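Local coordinates for protein serine repeat antigen 5 (Plasmodium falciparum, PDB 6X42) that is a papain-family pseudo-zymogen of the malaria parasite, related to cysteine proteases but probably lacking ordinary proteolytic activity, at residues S77-Y85 with K124-V132; S53-H61 with D218-Y226. All coordinates share one frame; numbering follows the deposited sequence.

Interaction 1: residues S77-Y85 with K124-V132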
loop_
_atom_site.group_PDB
_atom_site.type_symbol
_atom_site.label_atom_id
_atom_site.label_comp_id
_atom_site.label_asym_id
_atom_site.label_seq_id
_atom_site.Cartn_x
_atom_site.Cartn_y
_atom_site.Cartn_z
ATOM N N SER A 77 8.403 -5.766 -10.334
ATOM C CA SER A 77 8.918 -7.027 -9.806
ATOM C C SER A 77 9.188 -6.895 -8.312
ATOM O O SER A 77 10.197 -6.318 -7.900
ATOM C CB SER A 77 10.204 -7.382 -10.550
ATOM O OG SER A 77 10.873 -8.468 -9.928
ATOM N N ALA A 78 8.328 -7.485 -7.482
ATOM C CA ALA A 78 8.608 -7.531 -6.052
ATOM C C ALA A 78 9.886 -8.312 -5.777
ATOM O O ALA A 78 10.619 -8.011 -4.831
ATOM C CB ALA A 78 7.457 -8.191 -5.301
ATOM N N LEU A 79 10.143 -9.357 -6.568
ATOM C CA LEU A 79 11.303 -10.213 -6.312
ATOM C C LEU A 79 12.615 -9.462 -6.516
ATOM O O LEU A 79 13.581 -9.673 -5.773
ATOM C CB LEU A 79 11.228 -11.454 -7.196
ATOM C CG LEU A 79 12.165 -12.603 -6.816
ATOM C CD1 LEU A 79 11.809 -13.159 -5.441
ATOM C CD2 LEU A 79 12.122 -13.708 -7.879
ATOM N N TYR A 80 12.662 -8.555 -7.496
ATOM C CA TYR A 80 13.867 -7.756 -7.684
ATOM C C TYR A 80 14.157 -6.914 -6.450
ATOM O O TYR A 80 15.301 -6.837 -5.983
ATOM C CB TYR A 80 13.737 -6.872 -8.923
ATOM C CG TYR A 80 15.050 -6.235 -9.328
ATOM C CD1 TYR A 80 15.956 -6.904 -10.129
ATOM C CD2 TYR A 80 15.401 -4.975 -8.864
ATOM C CE1 TYR A 80 17.172 -6.331 -10.480
ATOM C CE2 TYR A 80 16.607 -4.391 -9.216
ATOM C CZ TYR A 80 17.494 -5.075 -10.013
ATOM O OH TYR A 80 18.710 -4.503 -10.361
ATOM N N VAL A 81 13.121 -6.268 -5.907
ATOM C CA VAL A 81 13.285 -5.443 -4.719
ATOM C C VAL A 81 13.682 -6.290 -3.521
ATOM O O VAL A 81 14.481 -5.863 -2.682
ATOM C CB VAL A 81 12.020 -4.605 -4.466
ATOM C CG1 VAL A 81 12.158 -3.785 -3.198
ATOM C CG2 VAL A 81 11.726 -3.736 -5.686
ATOM N N ALA A 82 13.131 -7.499 -3.404
ATOM C CA ALA A 82 13.504 -8.359 -2.289
ATOM C C ALA A 82 14.977 -8.727 -2.335
ATOM O O ALA A 82 15.627 -8.834 -1.296
ATOM C CB ALA A 82 12.692 -9.651 -2.337
ATOM N N ASN A 83 15.510 -8.961 -3.526
ATOM C CA ASN A 83 16.792 -9.635 -3.655
ATOM C C ASN A 83 17.958 -8.704 -3.920
ATOM O O ASN A 83 19.102 -9.144 -3.812
ATOM C CB ASN A 83 16.705 -10.697 -4.753
ATOM C CG ASN A 83 15.798 -11.838 -4.350
ATOM O OD1 ASN A 83 15.451 -11.978 -3.167
ATOM N ND2 ASN A 83 15.427 -12.679 -5.307
ATOM N N CYS A 84 17.706 -7.454 -4.262
ATOM C CA CYS A 84 18.744 -6.514 -4.674
ATOM C C CYS A 84 18.863 -5.437 -3.601
ATOM O O CYS A 84 17.960 -4.608 -3.439
ATOM C CB CYS A 84 18.391 -5.924 -6.035
ATOM S SG CYS A 84 18.221 -7.219 -7.281
ATOM N N TYR A 85 19.970 -5.454 -2.868
ATOM C CA TYR A 85 20.209 -4.498 -1.798
ATOM C C TYR A 85 21.710 -4.404 -1.547
ATOM O O TYR A 85 22.464 -5.333 -1.841
ATOM C CB TYR A 85 19.460 -4.911 -0.526
ATOM C CG TYR A 85 19.796 -6.301 -0.022
ATOM C CD1 TYR A 85 20.908 -6.512 0.785
ATOM C CD2 TYR A 85 18.999 -7.397 -0.345
ATOM C CE1 TYR A 85 21.230 -7.758 1.262
ATOM C CE2 TYR A 85 19.308 -8.661 0.131
ATOM C CZ TYR A 85 20.430 -8.832 0.939
ATOM O OH TYR A 85 20.779 -10.073 1.428
ATOM N N LYS A 124 12.020 -18.047 -4.054
ATOM C CA LYS A 124 13.185 -17.359 -4.588
ATOM C C LYS A 124 13.551 -16.110 -3.789
ATOM O O LYS A 124 14.545 -15.455 -4.119
ATOM C CB LYS A 124 12.935 -16.971 -6.045
ATOM C CG LYS A 124 12.714 -18.153 -6.934
ATOM C CD LYS A 124 12.661 -17.698 -8.369
ATOM C CE LYS A 124 12.409 -18.808 -9.350
ATOM N NZ LYS A 124 12.645 -18.270 -10.734
ATOM N N VAL A 125 12.770 -15.742 -2.781
ATOM C CA VAL A 125 13.074 -14.574 -1.963
ATOM C C VAL A 125 14.341 -14.875 -1.174
ATOM O O VAL A 125 14.364 -15.801 -0.357
ATOM C CB VAL A 125 11.884 -14.244 -1.054
ATOM C CG1 VAL A 125 12.277 -13.182 -0.035
ATOM C CG2 VAL A 125 10.719 -13.783 -1.901
ATOM N N GLY A 126 15.401 -14.105 -1.435
ATOM C CA GLY A 126 16.715 -14.330 -0.872
ATOM C C GLY A 126 17.753 -14.788 -1.868
ATOM O O GLY A 126 18.930 -14.870 -1.499
ATOM N N GLU A 127 17.378 -15.124 -3.101
ATOM C CA GLU A 127 18.370 -15.570 -4.076
ATOM C C GLU A 127 19.185 -14.370 -4.576
ATOM O O GLU A 127 18.875 -13.213 -4.305
ATOM C CB GLU A 127 17.719 -16.350 -5.226
ATOM C CG GLU A 127 17.089 -15.524 -6.311
ATOM C CD GLU A 127 16.630 -16.304 -7.516
ATOM O OE1 GLU A 127 16.636 -17.556 -7.489
ATOM O OE2 GLU A 127 16.291 -15.648 -8.516
ATOM N N GLN A 128 20.253 -14.661 -5.306
ATOM C CA GLN A 128 21.130 -13.600 -5.784
ATOM C C GLN A 128 20.364 -12.618 -6.665
ATOM O O GLN A 128 19.509 -13.001 -7.462
ATOM C CB GLN A 128 22.279 -14.224 -6.575
ATOM C CG GLN A 128 23.222 -13.217 -7.183
ATOM C CD GLN A 128 24.108 -13.835 -8.225
ATOM O OE1 GLN A 128 24.867 -14.752 -7.923
ATOM N NE2 GLN A 128 24.035 -13.327 -9.461
ATOM N N CYS A 129 20.679 -11.341 -6.512
ATOM C CA CYS A 129 20.093 -10.305 -7.352
ATOM C C CYS A 129 20.421 -10.589 -8.815
ATOM O O CYS A 129 21.597 -10.776 -9.153
ATOM C CB CYS A 129 20.683 -8.958 -6.936
ATOM S SG CYS A 129 20.122 -7.534 -7.895
ATOM N N PRO A 130 19.427 -10.637 -9.702
ATOM C CA PRO A 130 19.689 -10.972 -11.104
ATOM C C PRO A 130 20.286 -9.805 -11.871
ATOM O O PRO A 130 20.074 -8.634 -11.543
ATOM C CB PRO A 130 18.292 -11.307 -11.647
ATOM C CG PRO A 130 17.407 -10.402 -10.868
ATOM C CD PRO A 130 17.994 -10.411 -9.463
ATOM N N LYS A 131 21.039 -10.155 -12.911
ATOM C CA LYS A 131 21.506 -9.164 -13.866
ATOM C C LYS A 131 20.320 -8.576 -14.614
ATOM O O LYS A 131 19.399 -9.297 -15.009
ATOM C CB LYS A 131 22.432 -9.816 -14.896
ATOM C CG LYS A 131 22.430 -9.089 -16.268
ATOM C CD LYS A 131 23.570 -9.468 -17.191
ATOM C CE LYS A 131 23.460 -8.717 -18.521
ATOM N NZ LYS A 131 24.445 -9.196 -19.508
ATOM N N VAL A 132 20.344 -7.267 -14.825
ATOM C CA VAL A 132 19.307 -6.629 -15.626
ATOM C C VAL A 132 19.605 -6.920 -17.089
ATOM O O VAL A 132 20.679 -6.588 -17.589
ATOM C CB VAL A 132 19.238 -5.124 -15.348
ATOM C CG1 VAL A 132 18.336 -4.430 -16.367
ATOM C CG2 VAL A 132 18.734 -4.894 -13.928
HETATM O O HOH W 1 20.833 -6.058 -11.021
HETATM O O HOH W 2 19.535 -11.479 -2.329
HETATM O O HOH W 3 19.627 -12.144 0.303
#

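Interaction 2: residues S53-H61 with D218-Y226. With EDO (1,2-ethanediol), chain F.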
loop_
_atom_site.group_PDB
_atom_site.type_symbol
_atom_site.label_atom_id
_atom_site.label_comp_id
_atom_site.label_asym_id
_atom_site.label_seq_id
_atom_site.Cartn_x
_atom_site.Cartn_y
_atom_site.Cartn_z
ATOM N N SER A 53 5.238 -8.293 2.561
ATOM C CA SER A 53 4.176 -7.318 2.320
ATOM C C SER A 53 4.715 -5.900 2.175
ATOM O O SER A 53 4.115 -5.087 1.461
ATOM C CB SER A 53 3.116 -7.354 3.419
ATOM O OG SER A 53 3.606 -6.835 4.655
ATOM N N TRP A 54 5.816 -5.573 2.857
ATOM C CA TRP A 54 6.379 -4.232 2.724
ATOM C C TRP A 54 6.673 -3.919 1.260
ATOM O O TRP A 54 6.521 -2.774 0.817
ATOM C CB TRP A 54 7.627 -4.089 3.593
ATOM C CG TRP A 54 8.789 -4.984 3.238
ATOM C CD1 TRP A 54 8.908 -6.312 3.516
ATOM C CD2 TRP A 54 9.975 -4.604 2.554
ATOM N NE1 TRP A 54 10.112 -6.780 3.048
ATOM C CE2 TRP A 54 10.784 -5.751 2.455
ATOM C CE3 TRP A 54 10.448 -3.401 2.025
ATOM C CZ2 TRP A 54 12.040 -5.732 1.858
ATOM C CZ3 TRP A 54 11.684 -3.389 1.416
ATOM C CH2 TRP A 54 12.466 -4.549 1.339
ATOM N N ILE A 55 7.097 -4.928 0.495
ATOM C CA ILE A 55 7.388 -4.757 -0.925
ATOM C C ILE A 55 6.099 -4.642 -1.733
ATOM O O ILE A 55 5.956 -3.760 -2.582
ATOM C CB ILE A 55 8.253 -5.916 -1.451
ATOM C CG1 ILE A 55 9.507 -6.117 -0.620
ATOM C CG2 ILE A 55 8.618 -5.641 -2.916
ATOM C CD1 ILE A 55 10.349 -7.338 -1.061
ATOM N N PHE A 56 5.151 -5.552 -1.512
ATOM C CA PHE A 56 3.907 -5.526 -2.277
ATOM C C PHE A 56 3.140 -4.229 -2.069
ATOM O O PHE A 56 2.657 -3.623 -3.031
ATOM C CB PHE A 56 3.053 -6.768 -1.951
ATOM C CG PHE A 56 3.602 -8.033 -2.582
ATOM C CD1 PHE A 56 4.503 -8.840 -1.899
ATOM C CD2 PHE A 56 3.284 -8.367 -3.875
ATOM C CE1 PHE A 56 5.062 -9.955 -2.499
ATOM C CE2 PHE A 56 3.828 -9.490 -4.477
ATOM C CZ PHE A 56 4.731 -10.280 -3.782
ATOM N N ALA A 57 3.023 -3.778 -0.822
ATOM C CA ALA A 57 2.250 -2.560 -0.577
ATOM C C ALA A 57 2.972 -1.322 -1.111
ATOM O O ALA A 57 2.347 -0.391 -1.647
ATOM C CB ALA A 57 1.967 -2.422 0.911
ATOM N N SER A 58 4.294 -1.285 -0.959
ATOM C CA SER A 58 5.054 -0.140 -1.439
ATOM C C SER A 58 5.032 -0.075 -2.956
ATOM O O SER A 58 4.857 1.002 -3.540
ATOM C CB SER A 58 6.494 -0.204 -0.933
ATOM O OG SER A 58 6.594 -0.047 0.469
ATOM N N LYS A 59 5.210 -1.217 -3.618
ATOM C CA LYS A 59 5.224 -1.211 -5.075
ATOM C C LYS A 59 3.841 -0.903 -5.637
ATOM O O LYS A 59 3.720 -0.239 -6.678
ATOM C CB LYS A 59 5.799 -2.516 -5.641
ATOM C CG LYS A 59 4.795 -3.637 -5.828
ATOM C CD LYS A 59 5.463 -4.962 -6.240
ATOM C CE LYS A 59 4.453 -6.012 -6.609
ATOM N NZ LYS A 59 3.964 -5.841 -8.002
ATOM N N TYR A 60 2.782 -1.378 -4.968
ATOM C CA TYR A 60 1.435 -1.069 -5.434
ATOM C C TYR A 60 1.163 0.431 -5.370
ATOM O O TYR A 60 0.523 0.990 -6.256
ATOM C CB TYR A 60 0.397 -1.837 -4.634
ATOM C CG TYR A 60 -1.027 -1.518 -5.014
ATOM C CD1 TYR A 60 -1.640 -2.110 -6.125
ATOM C CD2 TYR A 60 -1.756 -0.583 -4.292
ATOM C CE1 TYR A 60 -2.958 -1.828 -6.455
ATOM C CE2 TYR A 60 -3.062 -0.294 -4.611
ATOM C CZ TYR A 60 -3.667 -0.908 -5.691
ATOM O OH TYR A 60 -4.987 -0.602 -5.955
ATOM N N HIS A 61 1.657 1.097 -4.327
ATOM C CA HIS A 61 1.526 2.548 -4.229
ATOM C C HIS A 61 2.189 3.240 -5.422
ATOM O O HIS A 61 1.611 4.166 -5.994
ATOM C CB HIS A 61 2.078 2.991 -2.871
ATOM C CG HIS A 61 1.930 4.454 -2.565
ATOM N ND1 HIS A 61 0.730 5.125 -2.595
ATOM C CD2 HIS A 61 2.848 5.360 -2.156
ATOM C CE1 HIS A 61 0.930 6.392 -2.254
ATOM N NE2 HIS A 61 2.202 6.554 -1.953
ATOM N N ASP A 218 2.707 -4.910 11.915
ATOM C CA ASP A 218 3.728 -5.782 11.351
ATOM C C ASP A 218 3.461 -6.191 9.914
ATOM O O ASP A 218 4.236 -6.990 9.388
ATOM C CB ASP A 218 3.929 -7.037 12.231
ATOM C CG ASP A 218 2.684 -7.912 12.300
ATOM O OD1 ASP A 218 1.717 -7.643 11.546
ATOM O OD2 ASP A 218 2.681 -8.872 13.103
ATOM N N HIS A 219 2.461 -5.622 9.236
ATOM C CA HIS A 219 2.062 -6.096 7.920
ATOM C C HIS A 219 1.544 -4.899 7.146
ATOM O O HIS A 219 0.694 -4.154 7.638
ATOM C CB HIS A 219 0.985 -7.188 8.093
ATOM C CG HIS A 219 0.485 -7.745 6.807
ATOM N ND1 HIS A 219 1.248 -8.545 5.987
ATOM C CD2 HIS A 219 -0.724 -7.635 6.215
ATOM C CE1 HIS A 219 0.537 -8.855 4.919
ATOM N NE2 HIS A 219 -0.661 -8.309 5.029
ATOM N N ALA A 220 2.074 -4.721 5.948
ATOM C CA ALA A 220 1.712 -3.604 5.096
ATOM C C ALA A 220 0.633 -4.004 4.095
ATOM O O ALA A 220 0.705 -5.068 3.488
ATOM C CB ALA A 220 2.921 -3.079 4.336
ATOM N N VAL A 221 -0.381 -3.145 3.969
ATOM C CA VAL A 221 -1.502 -3.275 3.057
ATOM C C VAL A 221 -1.674 -1.926 2.358
ATOM O O VAL A 221 -0.855 -1.032 2.527
ATOM C CB VAL A 221 -2.783 -3.718 3.790
ATOM C CG1 VAL A 221 -2.615 -5.123 4.358
ATOM C CG2 VAL A 221 -3.146 -2.723 4.891
ATOM N N ASN A 222 -2.718 -1.777 1.534
ATOM C CA ASN A 222 -2.995 -0.480 0.919
ATOM C C ASN A 222 -4.440 -0.104 1.179
ATOM O O ASN A 222 -5.344 -0.923 0.997
ATOM C CB ASN A 222 -2.747 -0.499 -0.588
ATOM C CG ASN A 222 -1.307 -0.809 -0.932
ATOM O OD1 ASN A 222 -0.955 -1.965 -1.182
ATOM N ND2 ASN A 222 -0.454 0.218 -0.907
ATOM N N ILE A 223 -4.671 1.155 1.540
ATOM C CA ILE A 223 -6.019 1.711 1.492
ATOM C C ILE A 223 -6.233 2.241 0.087
ATOM O O ILE A 223 -5.410 3.011 -0.426
ATOM C CB ILE A 223 -6.237 2.788 2.561
ATOM C CG1 ILE A 223 -6.128 2.186 3.959
ATOM C CG2 ILE A 223 -7.597 3.452 2.358
ATOM C CD1 ILE A 223 -6.080 3.229 5.071
ATOM N N VAL A 224 -7.307 1.782 -0.554
ATOM C CA VAL A 224 -7.561 2.050 -1.966
ATOM C C VAL A 224 -8.891 2.724 -2.228
ATOM O O VAL A 224 -9.175 3.062 -3.383
ATOM C CB VAL A 224 -7.412 0.773 -2.820
ATOM C CG1 VAL A 224 -6.049 0.148 -2.588
ATOM C CG2 VAL A 224 -8.531 -0.237 -2.554
ATOM N N GLY A 225 -9.720 2.893 -1.215
ATOM C CA GLY A 225 -11.028 3.492 -1.389
ATOM C C GLY A 225 -11.717 3.559 -0.045
ATOM O O GLY A 225 -11.117 3.278 1.003
ATOM N N TYR A 226 -12.989 3.946 -0.086
ATOM C CA TYR A 226 -13.736 4.240 1.131
ATOM C C TYR A 226 -15.188 4.524 0.757
ATOM O O TYR A 226 -15.520 4.803 -0.402
ATOM C CB TYR A 226 -13.161 5.441 1.896
ATOM C CG TYR A 226 -12.868 6.631 1.016
ATOM C CD1 TYR A 226 -11.584 6.847 0.527
ATOM C CD2 TYR A 226 -13.868 7.541 0.672
ATOM C CE1 TYR A 226 -11.302 7.925 -0.281
ATOM C CE2 TYR A 226 -13.587 8.625 -0.114
ATOM C CZ TYR A 226 -12.298 8.801 -0.597
ATOM O OH TYR A 226 -11.973 9.853 -1.413
HETATM C C1 EDO F . 3.328 -10.796 9.179
HETATM O O1 EDO F . 4.316 -9.768 9.303
HETATM C C2 EDO F . 3.752 -11.989 10.014
HETATM O O2 EDO F . 5.054 -12.385 9.577
HETATM O O HOH W 4 3.910 -9.782 5.403
#

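Interaction 1: residues S77-Y85 with K124-V132
Asn83, the last residue of helix 78-83, plugs into the type II turn Lys124-Glu127, and one residue on Cys84 is bonded covalently to Cys129. Start at Asn83 CB, which sits 3.4 Å from Glu127 O. CG lies anti to the carbonyl carbon (chi1 -68°), which carries the amide over to the turn. There OD1 accepts a nearly straight bond from Gly126 N at 2.7 Å (167° at the hydrogen), the N-H coming from outside the carbonyl plane. ND2 donates to Lys124 O at 3.1 Å, reaching it from the face opposite to the one used by Glu127 N, and it has Tyr118 OH as a further partner. One turn back on the helix, Leu79 CD1 packs on Val125 CG2 at 3.8 Å. The Cys84 SG-Cys129 SG bond has a chi3 of 97°, and Cys84 SG lies 3.4 Å above the centre of the Tyr80 ring. Tyr80 OH reaches Pro130 O through a water. Thus a covalent link and a two-point amide grip act side by side: the disulfide joins the helix end to the loop 124-132, while Asn83, bonding to both an N-H and a carbonyl of the turn, helps fix its shape.

Interaction 2: residues S53-H61 with D218-Y226
This is a buried helix-on-strand contact at the core of the papain fold, where the start of the central helix 53-68 lies against strand 219-230 of the sheet domain and Ser53 meets His219 and Ala220. Judged by the family sequence pattern, Ser53 takes the place of papain's cysteine nucleophile and His219 that of its histidine, consistent with a pseudo-zymogen. The two short segments run nearly parallel, 22° apart, and their axes approach to 6.8 Å. Ser53 OG, held between its backbone N and carbonyl carbon (chi1 70°), accepts from Ala220 N at 2.9 Å and lies 3.2 Å from His219 ND1. Across the His219 ring, NE2 bonds to Asn244 OD1, an asparagine that by the same pattern probably corresponds to papain's. Small residues let the backbones come close: Ala57 CB rests on Ala220 CB at 3.6 Å. Farther along, Tyr60 lies against two strand side chains, with CD2 3.4 Å from Asn222 CG and CE2 3.6 Å from Val224 CG1; ring and amide planes are 50° apart. Asn222 ND2 also donates to Val189 O on the neighbouring strand, so its amide spans helix and sheet. On the helix side Asn222 ND2 donates to Ala57 O at 3.0 Å, almost straight, with that oxygen lying in the amide plane and His61 N arriving from the opposite face of the carbonyl.

In the fold
Coming from the N terminus, the chain first enters helix 53-68, whose beginning is one half of interaction 2, and then helix 78-83, the first half of interaction 1. It passes through helix 99-109 and returns in the loop 124-132, closing interaction 1 after 38 intervening residues. Only much later, through helix 172-186 and strand 189-193, does strand 219-230 close interaction 2, so the smaller loop lies wholly within the larger. The central helix connects the two: Ile55 CD1 packs on Ala82 CB at 3.5 Å. Interaction 1 thus belongs to the helical side of the papain fold, whereas interaction 2 joins that side to the sheet.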